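Local coordinates for protein ribosomal RNA small subunit methyltransferase D (Haemophilus influenzae, PDB 2IFT) that probably methylates N2 of one guanine of 16S ribosomal RNA in the assembled small subunit, taking the methyl group from S-adenosyl-L-methionine, at residues T43-L48 / V128-P133; L67-L72 / N90-N95. All coordinates share one frame; numbering follows the deposited sequence.

Contact 1: T43-L48 / V128-P133; sequences TLFNWL and VVFLDP
Leu-48 and Val-128 meet tip to tip where the helix packs on the strand: CG2 of Val-128 faces the fork of the leucine, 3.7 Å from Leu-48 CD1 and 3.7 Å from Leu-48 CD2. The valine's other methyl takes a lesser share, CG1 lying 4.2 Å from Leu-48 CD1. Val-128 has CG1 anti to the backbone N (chi1 -177°), which sets CG2 beside that nitrogen and turns it to the helix.

One turn earlier, Leu-44 reaches the strand two residues further on. Its side chain crosses that of Phe-130 at a slant, with CD2 3.6 Å from CE2 of the ring. Phe-130 does not start out aimed at the helix; with CG beside its own N (chi1 -54°), the far end of the ring is brought into the interface. Phe-45 likewise comes nearer only at its end, and the two phenylalanines approach loosely through their CZ atoms, 4.4 Å apart. The cross-contact is wholly apolar, and no hydrogen bond joins the segments. Arg-74 makes a cation-pi contact with the Phe-45 ring.

Helix and strand run almost antiparallel, at 171°, with axes 11.6 Å apart, so successive turns of the helix meet alternate residues of the strand. Leu-158 of the adjacent strand 157-164 extends the floor beneath Leu-44 and Leu-48, while Val-129 and Leu-131 pack on helix 139-149 across the sheet. Strand 126-131, paired with 56-59 and 157-164, is thus a central strand sandwiched between helices, as in the Rossmann-like fold of S-adenosylmethionine-dependent methyltransferases; the Asp-Pro at its end begins the DPPF sequence, the motif IV signature of amino-methyltransferases.

Contact 2: L67-L72 / N90-N95; sequences LGFEAL and NQLKKN
The outer end of the Phe-69 ring has Leu-92 and Asn-95 on opposite sides of its plane, each approaching obliquely; the Asn-95 side chain runs at about a right angle to that of Phe-69, that of Leu-92 at a slant. CZ touches Asn-95 CB at 3.6 Å, and Leu-92 CD2 lies 3.9 Å from both Phe-69 CE1 and Phe-69 CZ. The ring and the Asn-95 amide are nearly perpendicular, with planes 78° apart, and the asparagine's methylene makes the contact. Phe-81 of strand 78-82 adds a second ring, inclined to that of Phe-69 by about 45°; Leu-25 and Leu-96 also pack on Phe-69.

With CG beside the backbone N (chi1 -73°), Phe-69 extends from helix 66-73 toward helix 86-98 and fits between two residues three apart in sequence. The branched end of Leu-92 turns in to meet the ring.

No hydrogen bond links the two segments. The buried Asn-95 instead gives its ND2 to the carbonyl O of Pro-26, an acceptor that Gln-91 NE2 also uses. Asn-95 therefore divides its chemistry: its CB serves the apolar helix-helix interface, while its amide ties helix 86-98 to the end of strand 24-26, which satisfies the buried nitrogen.

How the contacts relate
Contact 2 is nested within the chain loop closed by contact 1, and their centres lie 15 Å apart. Helix 66-73 joins them: Leu-67 CD1 packs 3.6 Å from Phe-130 CB, and Glu-70 CG lies 3.8 Å from Phe-45 CZ. Phe-69 leaves the same helix for contact 2, linking helix 86-98 indirectly to the sheet core of contact 1. Leu-67 also approaches Asp-132, with CD1 4.1 Å from OD1, at the C-terminal end of strand 126-131. In related methyltransferases this end of the sheet carries the cofactor and substrate sites, so contact 1 probably borders the catalytic region, while contact 2 packs the neighbouring helices.

Contact 1: T43-L48 / V128-P133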
loop_
_atom_site.group_PDB
_atom_site.type_symbol
_atom_site.label_atom_id
_atom_site.label_comp_id
_atom_site.label_asym_id
_atom_site.label_seq_id
_atom_site.Cartn_x
_atom_site.Cartn_y
_atom_site.Cartn_z
ATOM N N THR A 43 -1.237 -8.800 -10.947
ATOM C CA THR A 43 -2.013 -9.916 -10.425
ATOM C C THR A 43 -2.778 -9.537 -9.160
ATOM O O THR A 43 -3.830 -10.103 -8.865
ATOM C CB THR A 43 -1.121 -11.162 -10.164
ATOM O OG1 THR A 43 -1.831 -12.095 -9.337
ATOM C CG2 THR A 43 0.188 -10.773 -9.508
ATOM N N LEU A 44 -2.263 -8.574 -8.409
ATOM C CA LEU A 44 -2.970 -8.134 -7.212
ATOM C C LEU A 44 -4.249 -7.443 -7.667
ATOM O O LEU A 44 -5.345 -7.831 -7.282
ATOM C CB LEU A 44 -2.113 -7.157 -6.396
ATOM C CG LEU A 44 -2.836 -6.199 -5.432
ATOM C CD1 LEU A 44 -3.608 -6.974 -4.378
ATOM C CD2 LEU A 44 -1.813 -5.276 -4.775
ATOM N N PHE A 45 -4.102 -6.424 -8.504
ATOM C CA PHE A 45 -5.255 -5.683 -8.998
ATOM C C PHE A 45 -6.217 -6.617 -9.709
ATOM O O PHE A 45 -7.433 -6.436 -9.656
ATOM C CB PHE A 45 -4.807 -4.550 -9.929
ATOM C CG PHE A 45 -4.113 -3.416 -9.213
ATOM C CD1 PHE A 45 -4.770 -2.703 -8.207
ATOM C CD2 PHE A 45 -2.803 -3.066 -9.532
ATOM C CE1 PHE A 45 -4.128 -1.656 -7.525
ATOM C CE2 PHE A 45 -2.156 -2.024 -8.857
ATOM C CZ PHE A 45 -2.822 -1.319 -7.851
ATOM N N ASN A 46 -5.670 -7.624 -10.374
ATOM C CA ASN A 46 -6.506 -8.590 -11.063
ATOM C C ASN A 46 -7.434 -9.256 -10.052
ATOM O O ASN A 46 -8.655 -9.202 -10.190
ATOM C CB ASN A 46 -5.631 -9.633 -11.763
ATOM C CG ASN A 46 -5.187 -9.188 -13.150
ATOM O OD1 ASN A 46 -4.879 -8.019 -13.370
ATOM N ND2 ASN A 46 -5.142 -10.129 -14.088
ATOM N N TRP A 47 -6.860 -9.867 -9.022
ATOM C CA TRP A 47 -7.671 -10.528 -8.003
ATOM C C TRP A 47 -8.563 -9.559 -7.232
ATOM O O TRP A 47 -9.511 -9.982 -6.572
ATOM C CB TRP A 47 -6.787 -11.274 -7.002
ATOM C CG TRP A 47 -5.909 -12.318 -7.614
ATOM C CD1 TRP A 47 -6.072 -12.929 -8.826
ATOM C CD2 TRP A 47 -4.755 -12.914 -7.017
ATOM N NE1 TRP A 47 -5.090 -13.870 -9.018
ATOM C CE2 TRP A 47 -4.266 -13.882 -7.920
ATOM C CE3 TRP A 47 -4.083 -12.726 -5.802
ATOM C CZ2 TRP A 47 -3.138 -14.660 -7.650
ATOM C CZ3 TRP A 47 -2.960 -13.499 -5.532
ATOM C CH2 TRP A 47 -2.499 -14.454 -6.452
ATOM N N LEU A 48 -8.260 -8.267 -7.317
ATOM C CA LEU A 48 -9.032 -7.254 -6.605
ATOM C C LEU A 48 -10.242 -6.711 -7.340
ATOM O O LEU A 48 -11.262 -6.423 -6.718
ATOM C CB LEU A 48 -8.144 -6.074 -6.225
ATOM C CG LEU A 48 -7.277 -6.230 -4.984
ATOM C CD1 LEU A 48 -6.516 -4.937 -4.752
ATOM C CD2 LEU A 48 -8.152 -6.557 -3.786
ATOM N N VAL A 128 -6.626 -3.830 1.712
ATOM C CA VAL A 128 -5.394 -3.921 0.927
ATOM C C VAL A 128 -4.269 -3.065 1.513
ATOM O O VAL A 128 -4.491 -1.921 1.917
ATOM C CB VAL A 128 -5.645 -3.498 -0.549
ATOM C CG1 VAL A 128 -4.375 -3.681 -1.369
ATOM C CG2 VAL A 128 -6.769 -4.331 -1.144
ATOM N N VAL A 129 -3.060 -3.622 1.549
ATOM C CA VAL A 129 -1.909 -2.904 2.096
ATOM C C VAL A 129 -0.673 -2.980 1.209
ATOM O O VAL A 129 -0.289 -4.069 0.768
ATOM C CB VAL A 129 -1.524 -3.454 3.483
ATOM C CG1 VAL A 129 -0.293 -2.737 4.003
ATOM C CG2 VAL A 129 -2.683 -3.292 4.458
ATOM N N PHE A 130 -0.062 -1.819 0.957
ATOM C CA PHE A 130 1.153 -1.698 0.154
ATOM C C PHE A 130 2.310 -1.321 1.078
ATOM O O PHE A 130 2.307 -0.238 1.679
ATOM C CB PHE A 130 1.023 -0.591 -0.907
ATOM C CG PHE A 130 -0.172 -0.730 -1.802
ATOM C CD1 PHE A 130 -1.257 0.126 -1.662
ATOM C CD2 PHE A 130 -0.222 -1.726 -2.775
ATOM C CE1 PHE A 130 -2.386 -0.000 -2.479
ATOM C CE2 PHE A 130 -1.341 -1.861 -3.597
ATOM C CZ PHE A 130 -2.431 -0.989 -3.443
ATOM N N LEU A 131 3.286 -2.212 1.203
ATOM C CA LEU A 131 4.459 -1.967 2.032
ATOM C C LEU A 131 5.732 -2.014 1.197
ATOM O O LEU A 131 6.247 -3.101 0.907
ATOM C CB LEU A 131 4.577 -3.020 3.127
ATOM C CG LEU A 131 3.548 -3.043 4.239
ATOM C CD1 LEU A 131 3.859 -4.203 5.150
ATOM C CD2 LEU A 131 3.576 -1.735 5.004
ATOM N N ASP A 132 6.233 -0.847 0.803
ATOM C CA ASP A 132 7.461 -0.786 0.025
ATOM C C ASP A 132 8.440 0.245 0.602
ATOM O O ASP A 132 8.811 1.215 -0.053
ATOM C CB ASP A 132 7.150 -0.484 -1.443
ATOM C CG ASP A 132 6.581 0.907 -1.650
ATOM O OD1 ASP A 132 5.773 1.355 -0.808
ATOM O OD2 ASP A 132 6.938 1.549 -2.664
ATOM N N PRO A 133 8.870 0.040 1.852
ATOM C CA PRO A 133 9.810 0.971 2.476
ATOM C C PRO A 133 11.246 0.677 2.045
ATOM O O PRO A 133 11.524 -0.333 1.399
ATOM C CB PRO A 133 9.607 0.708 3.957
ATOM C CG PRO A 133 9.395 -0.754 3.979
ATOM C CD PRO A 133 8.419 -0.965 2.830
#

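Contact 2: L67-L72 / N90-N95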
loop_
_atom_site.group_PDB
_atom_site.type_symbol
_atom_site.label_atom_id
_atom_site.label_comp_id
_atom_site.label_asym_id
_atom_site.label_seq_id
_atom_site.Cartn_x
_atom_site.Cartn_y
_atom_site.Cartn_z
ATOM N N LEU A 67 1.374 3.641 -6.080
ATOM C CA LEU A 67 0.508 2.512 -5.724
ATOM C C LEU A 67 -0.893 2.961 -5.307
ATOM O O LEU A 67 -1.902 2.450 -5.816
ATOM C CB LEU A 67 1.135 1.694 -4.593
ATOM C CG LEU A 67 2.436 0.967 -4.955
ATOM C CD1 LEU A 67 3.035 0.284 -3.724
ATOM C CD2 LEU A 67 2.153 -0.057 -6.041
ATOM N N GLY A 68 -0.945 3.911 -4.376
ATOM C CA GLY A 68 -2.217 4.419 -3.887
ATOM C C GLY A 68 -3.062 5.104 -4.944
ATOM O O GLY A 68 -4.276 4.891 -5.020
ATOM N N PHE A 69 -2.434 5.945 -5.757
ATOM C CA PHE A 69 -3.170 6.629 -6.814
ATOM C C PHE A 69 -3.717 5.574 -7.766
ATOM O O PHE A 69 -4.859 5.665 -8.218
ATOM C CB PHE A 69 -2.260 7.601 -7.566
ATOM C CG PHE A 69 -1.907 8.832 -6.776
ATOM C CD1 PHE A 69 -0.589 9.235 -6.641
ATOM C CD2 PHE A 69 -2.899 9.594 -6.178
ATOM C CE1 PHE A 69 -0.264 10.378 -5.919
ATOM C CE2 PHE A 69 -2.583 10.736 -5.453
ATOM C CZ PHE A 69 -1.263 11.128 -5.324
ATOM N N GLU A 70 -2.906 4.560 -8.055
ATOM C CA GLU A 70 -3.339 3.497 -8.946
ATOM C C GLU A 70 -4.620 2.896 -8.384
ATOM O O GLU A 70 -5.606 2.733 -9.100
ATOM C CB GLU A 70 -2.265 2.421 -9.050
ATOM C CG GLU A 70 -2.380 1.542 -10.274
ATOM C CD GLU A 70 -2.246 2.334 -11.562
ATOM O OE1 GLU A 70 -1.229 3.052 -11.732
ATOM O OE2 GLU A 70 -3.163 2.234 -12.409
ATOM N N ALA A 71 -4.607 2.577 -7.091
ATOM C CA ALA A 71 -5.779 2.006 -6.439
ATOM C C ALA A 71 -6.967 2.955 -6.564
ATOM O O ALA A 71 -8.103 2.524 -6.783
ATOM C CB ALA A 71 -5.479 1.736 -4.977
ATOM N N LEU A 72 -6.705 4.248 -6.407
ATOM C CA LEU A 72 -7.762 5.238 -6.534
ATOM C C LEU A 72 -8.316 5.219 -7.952
ATOM O O LEU A 72 -9.524 5.154 -8.154
ATOM C CB LEU A 72 -7.233 6.630 -6.207
ATOM C CG LEU A 72 -7.071 6.928 -4.717
ATOM C CD1 LEU A 72 -6.339 8.248 -4.536
ATOM C CD2 LEU A 72 -8.449 6.958 -4.057
ATOM N N ASN A 90 2.868 16.834 1.340
ATOM C CA ASN A 90 2.147 17.972 0.765
ATOM C C ASN A 90 1.926 17.725 -0.718
ATOM O O ASN A 90 0.872 18.051 -1.263
ATOM C CB ASN A 90 2.926 19.278 0.931
ATOM C CG ASN A 90 3.091 19.683 2.377
ATOM O OD1 ASN A 90 2.179 19.519 3.192
ATOM N ND2 ASN A 90 4.255 20.235 2.702
ATOM N N GLN A 91 2.929 17.156 -1.373
ATOM C CA GLN A 91 2.817 16.858 -2.792
ATOM C C GLN A 91 1.612 15.936 -2.992
ATOM O O GLN A 91 0.770 16.180 -3.856
ATOM C CB GLN A 91 4.096 16.182 -3.282
ATOM C CG GLN A 91 4.134 15.883 -4.772
ATOM C CD GLN A 91 4.040 17.131 -5.638
ATOM O OE1 GLN A 91 4.414 18.231 -5.219
ATOM N NE2 GLN A 91 3.555 16.962 -6.862
ATOM N N LEU A 92 1.528 14.884 -2.178
ATOM C CA LEU A 92 0.411 13.949 -2.271
ATOM C C LEU A 92 -0.912 14.707 -2.195
ATOM O O LEU A 92 -1.776 14.539 -3.043
ATOM C CB LEU A 92 0.474 12.913 -1.143
ATOM C CG LEU A 92 1.569 11.840 -1.197
ATOM C CD1 LEU A 92 1.488 10.969 0.050
ATOM C CD2 LEU A 92 1.413 10.982 -2.444
ATOM N N LYS A 93 -1.066 15.544 -1.176
ATOM C CA LYS A 93 -2.288 16.318 -1.017
ATOM C C LYS A 93 -2.558 17.168 -2.246
ATOM O O LYS A 93 -3.700 17.299 -2.688
ATOM C CB LYS A 93 -2.188 17.223 0.198
ATOM C CG LYS A 93 -2.298 16.511 1.519
ATOM C CD LYS A 93 -2.069 17.498 2.639
ATOM C CE LYS A 93 -2.135 16.838 3.991
ATOM N NZ LYS A 93 -1.792 17.827 5.056
ATOM N N LYS A 94 -1.498 17.742 -2.799
ATOM C CA LYS A 94 -1.628 18.579 -3.975
ATOM C C LYS A 94 -2.151 17.765 -5.153
ATOM O O LYS A 94 -2.987 18.244 -5.917
ATOM C CB LYS A 94 -0.282 19.219 -4.319
ATOM C CG LYS A 94 -0.332 20.155 -5.515
ATOM C CD LYS A 94 0.937 20.992 -5.608
ATOM C CE LYS A 94 0.970 21.846 -6.878
ATOM N NZ LYS A 94 1.179 21.022 -8.113
ATOM N N ASN A 95 -1.664 16.537 -5.305
ATOM C CA ASN A 95 -2.131 15.696 -6.401
ATOM C C ASN A 95 -3.560 15.220 -6.159
ATOM O O ASN A 95 -4.340 15.110 -7.096
ATOM C CB ASN A 95 -1.200 14.502 -6.604
ATOM C CG ASN A 95 0.089 14.888 -7.295
ATOM O OD1 ASN A 95 0.095 15.755 -8.168
ATOM N ND2 ASN A 95 1.185 14.241 -6.924
#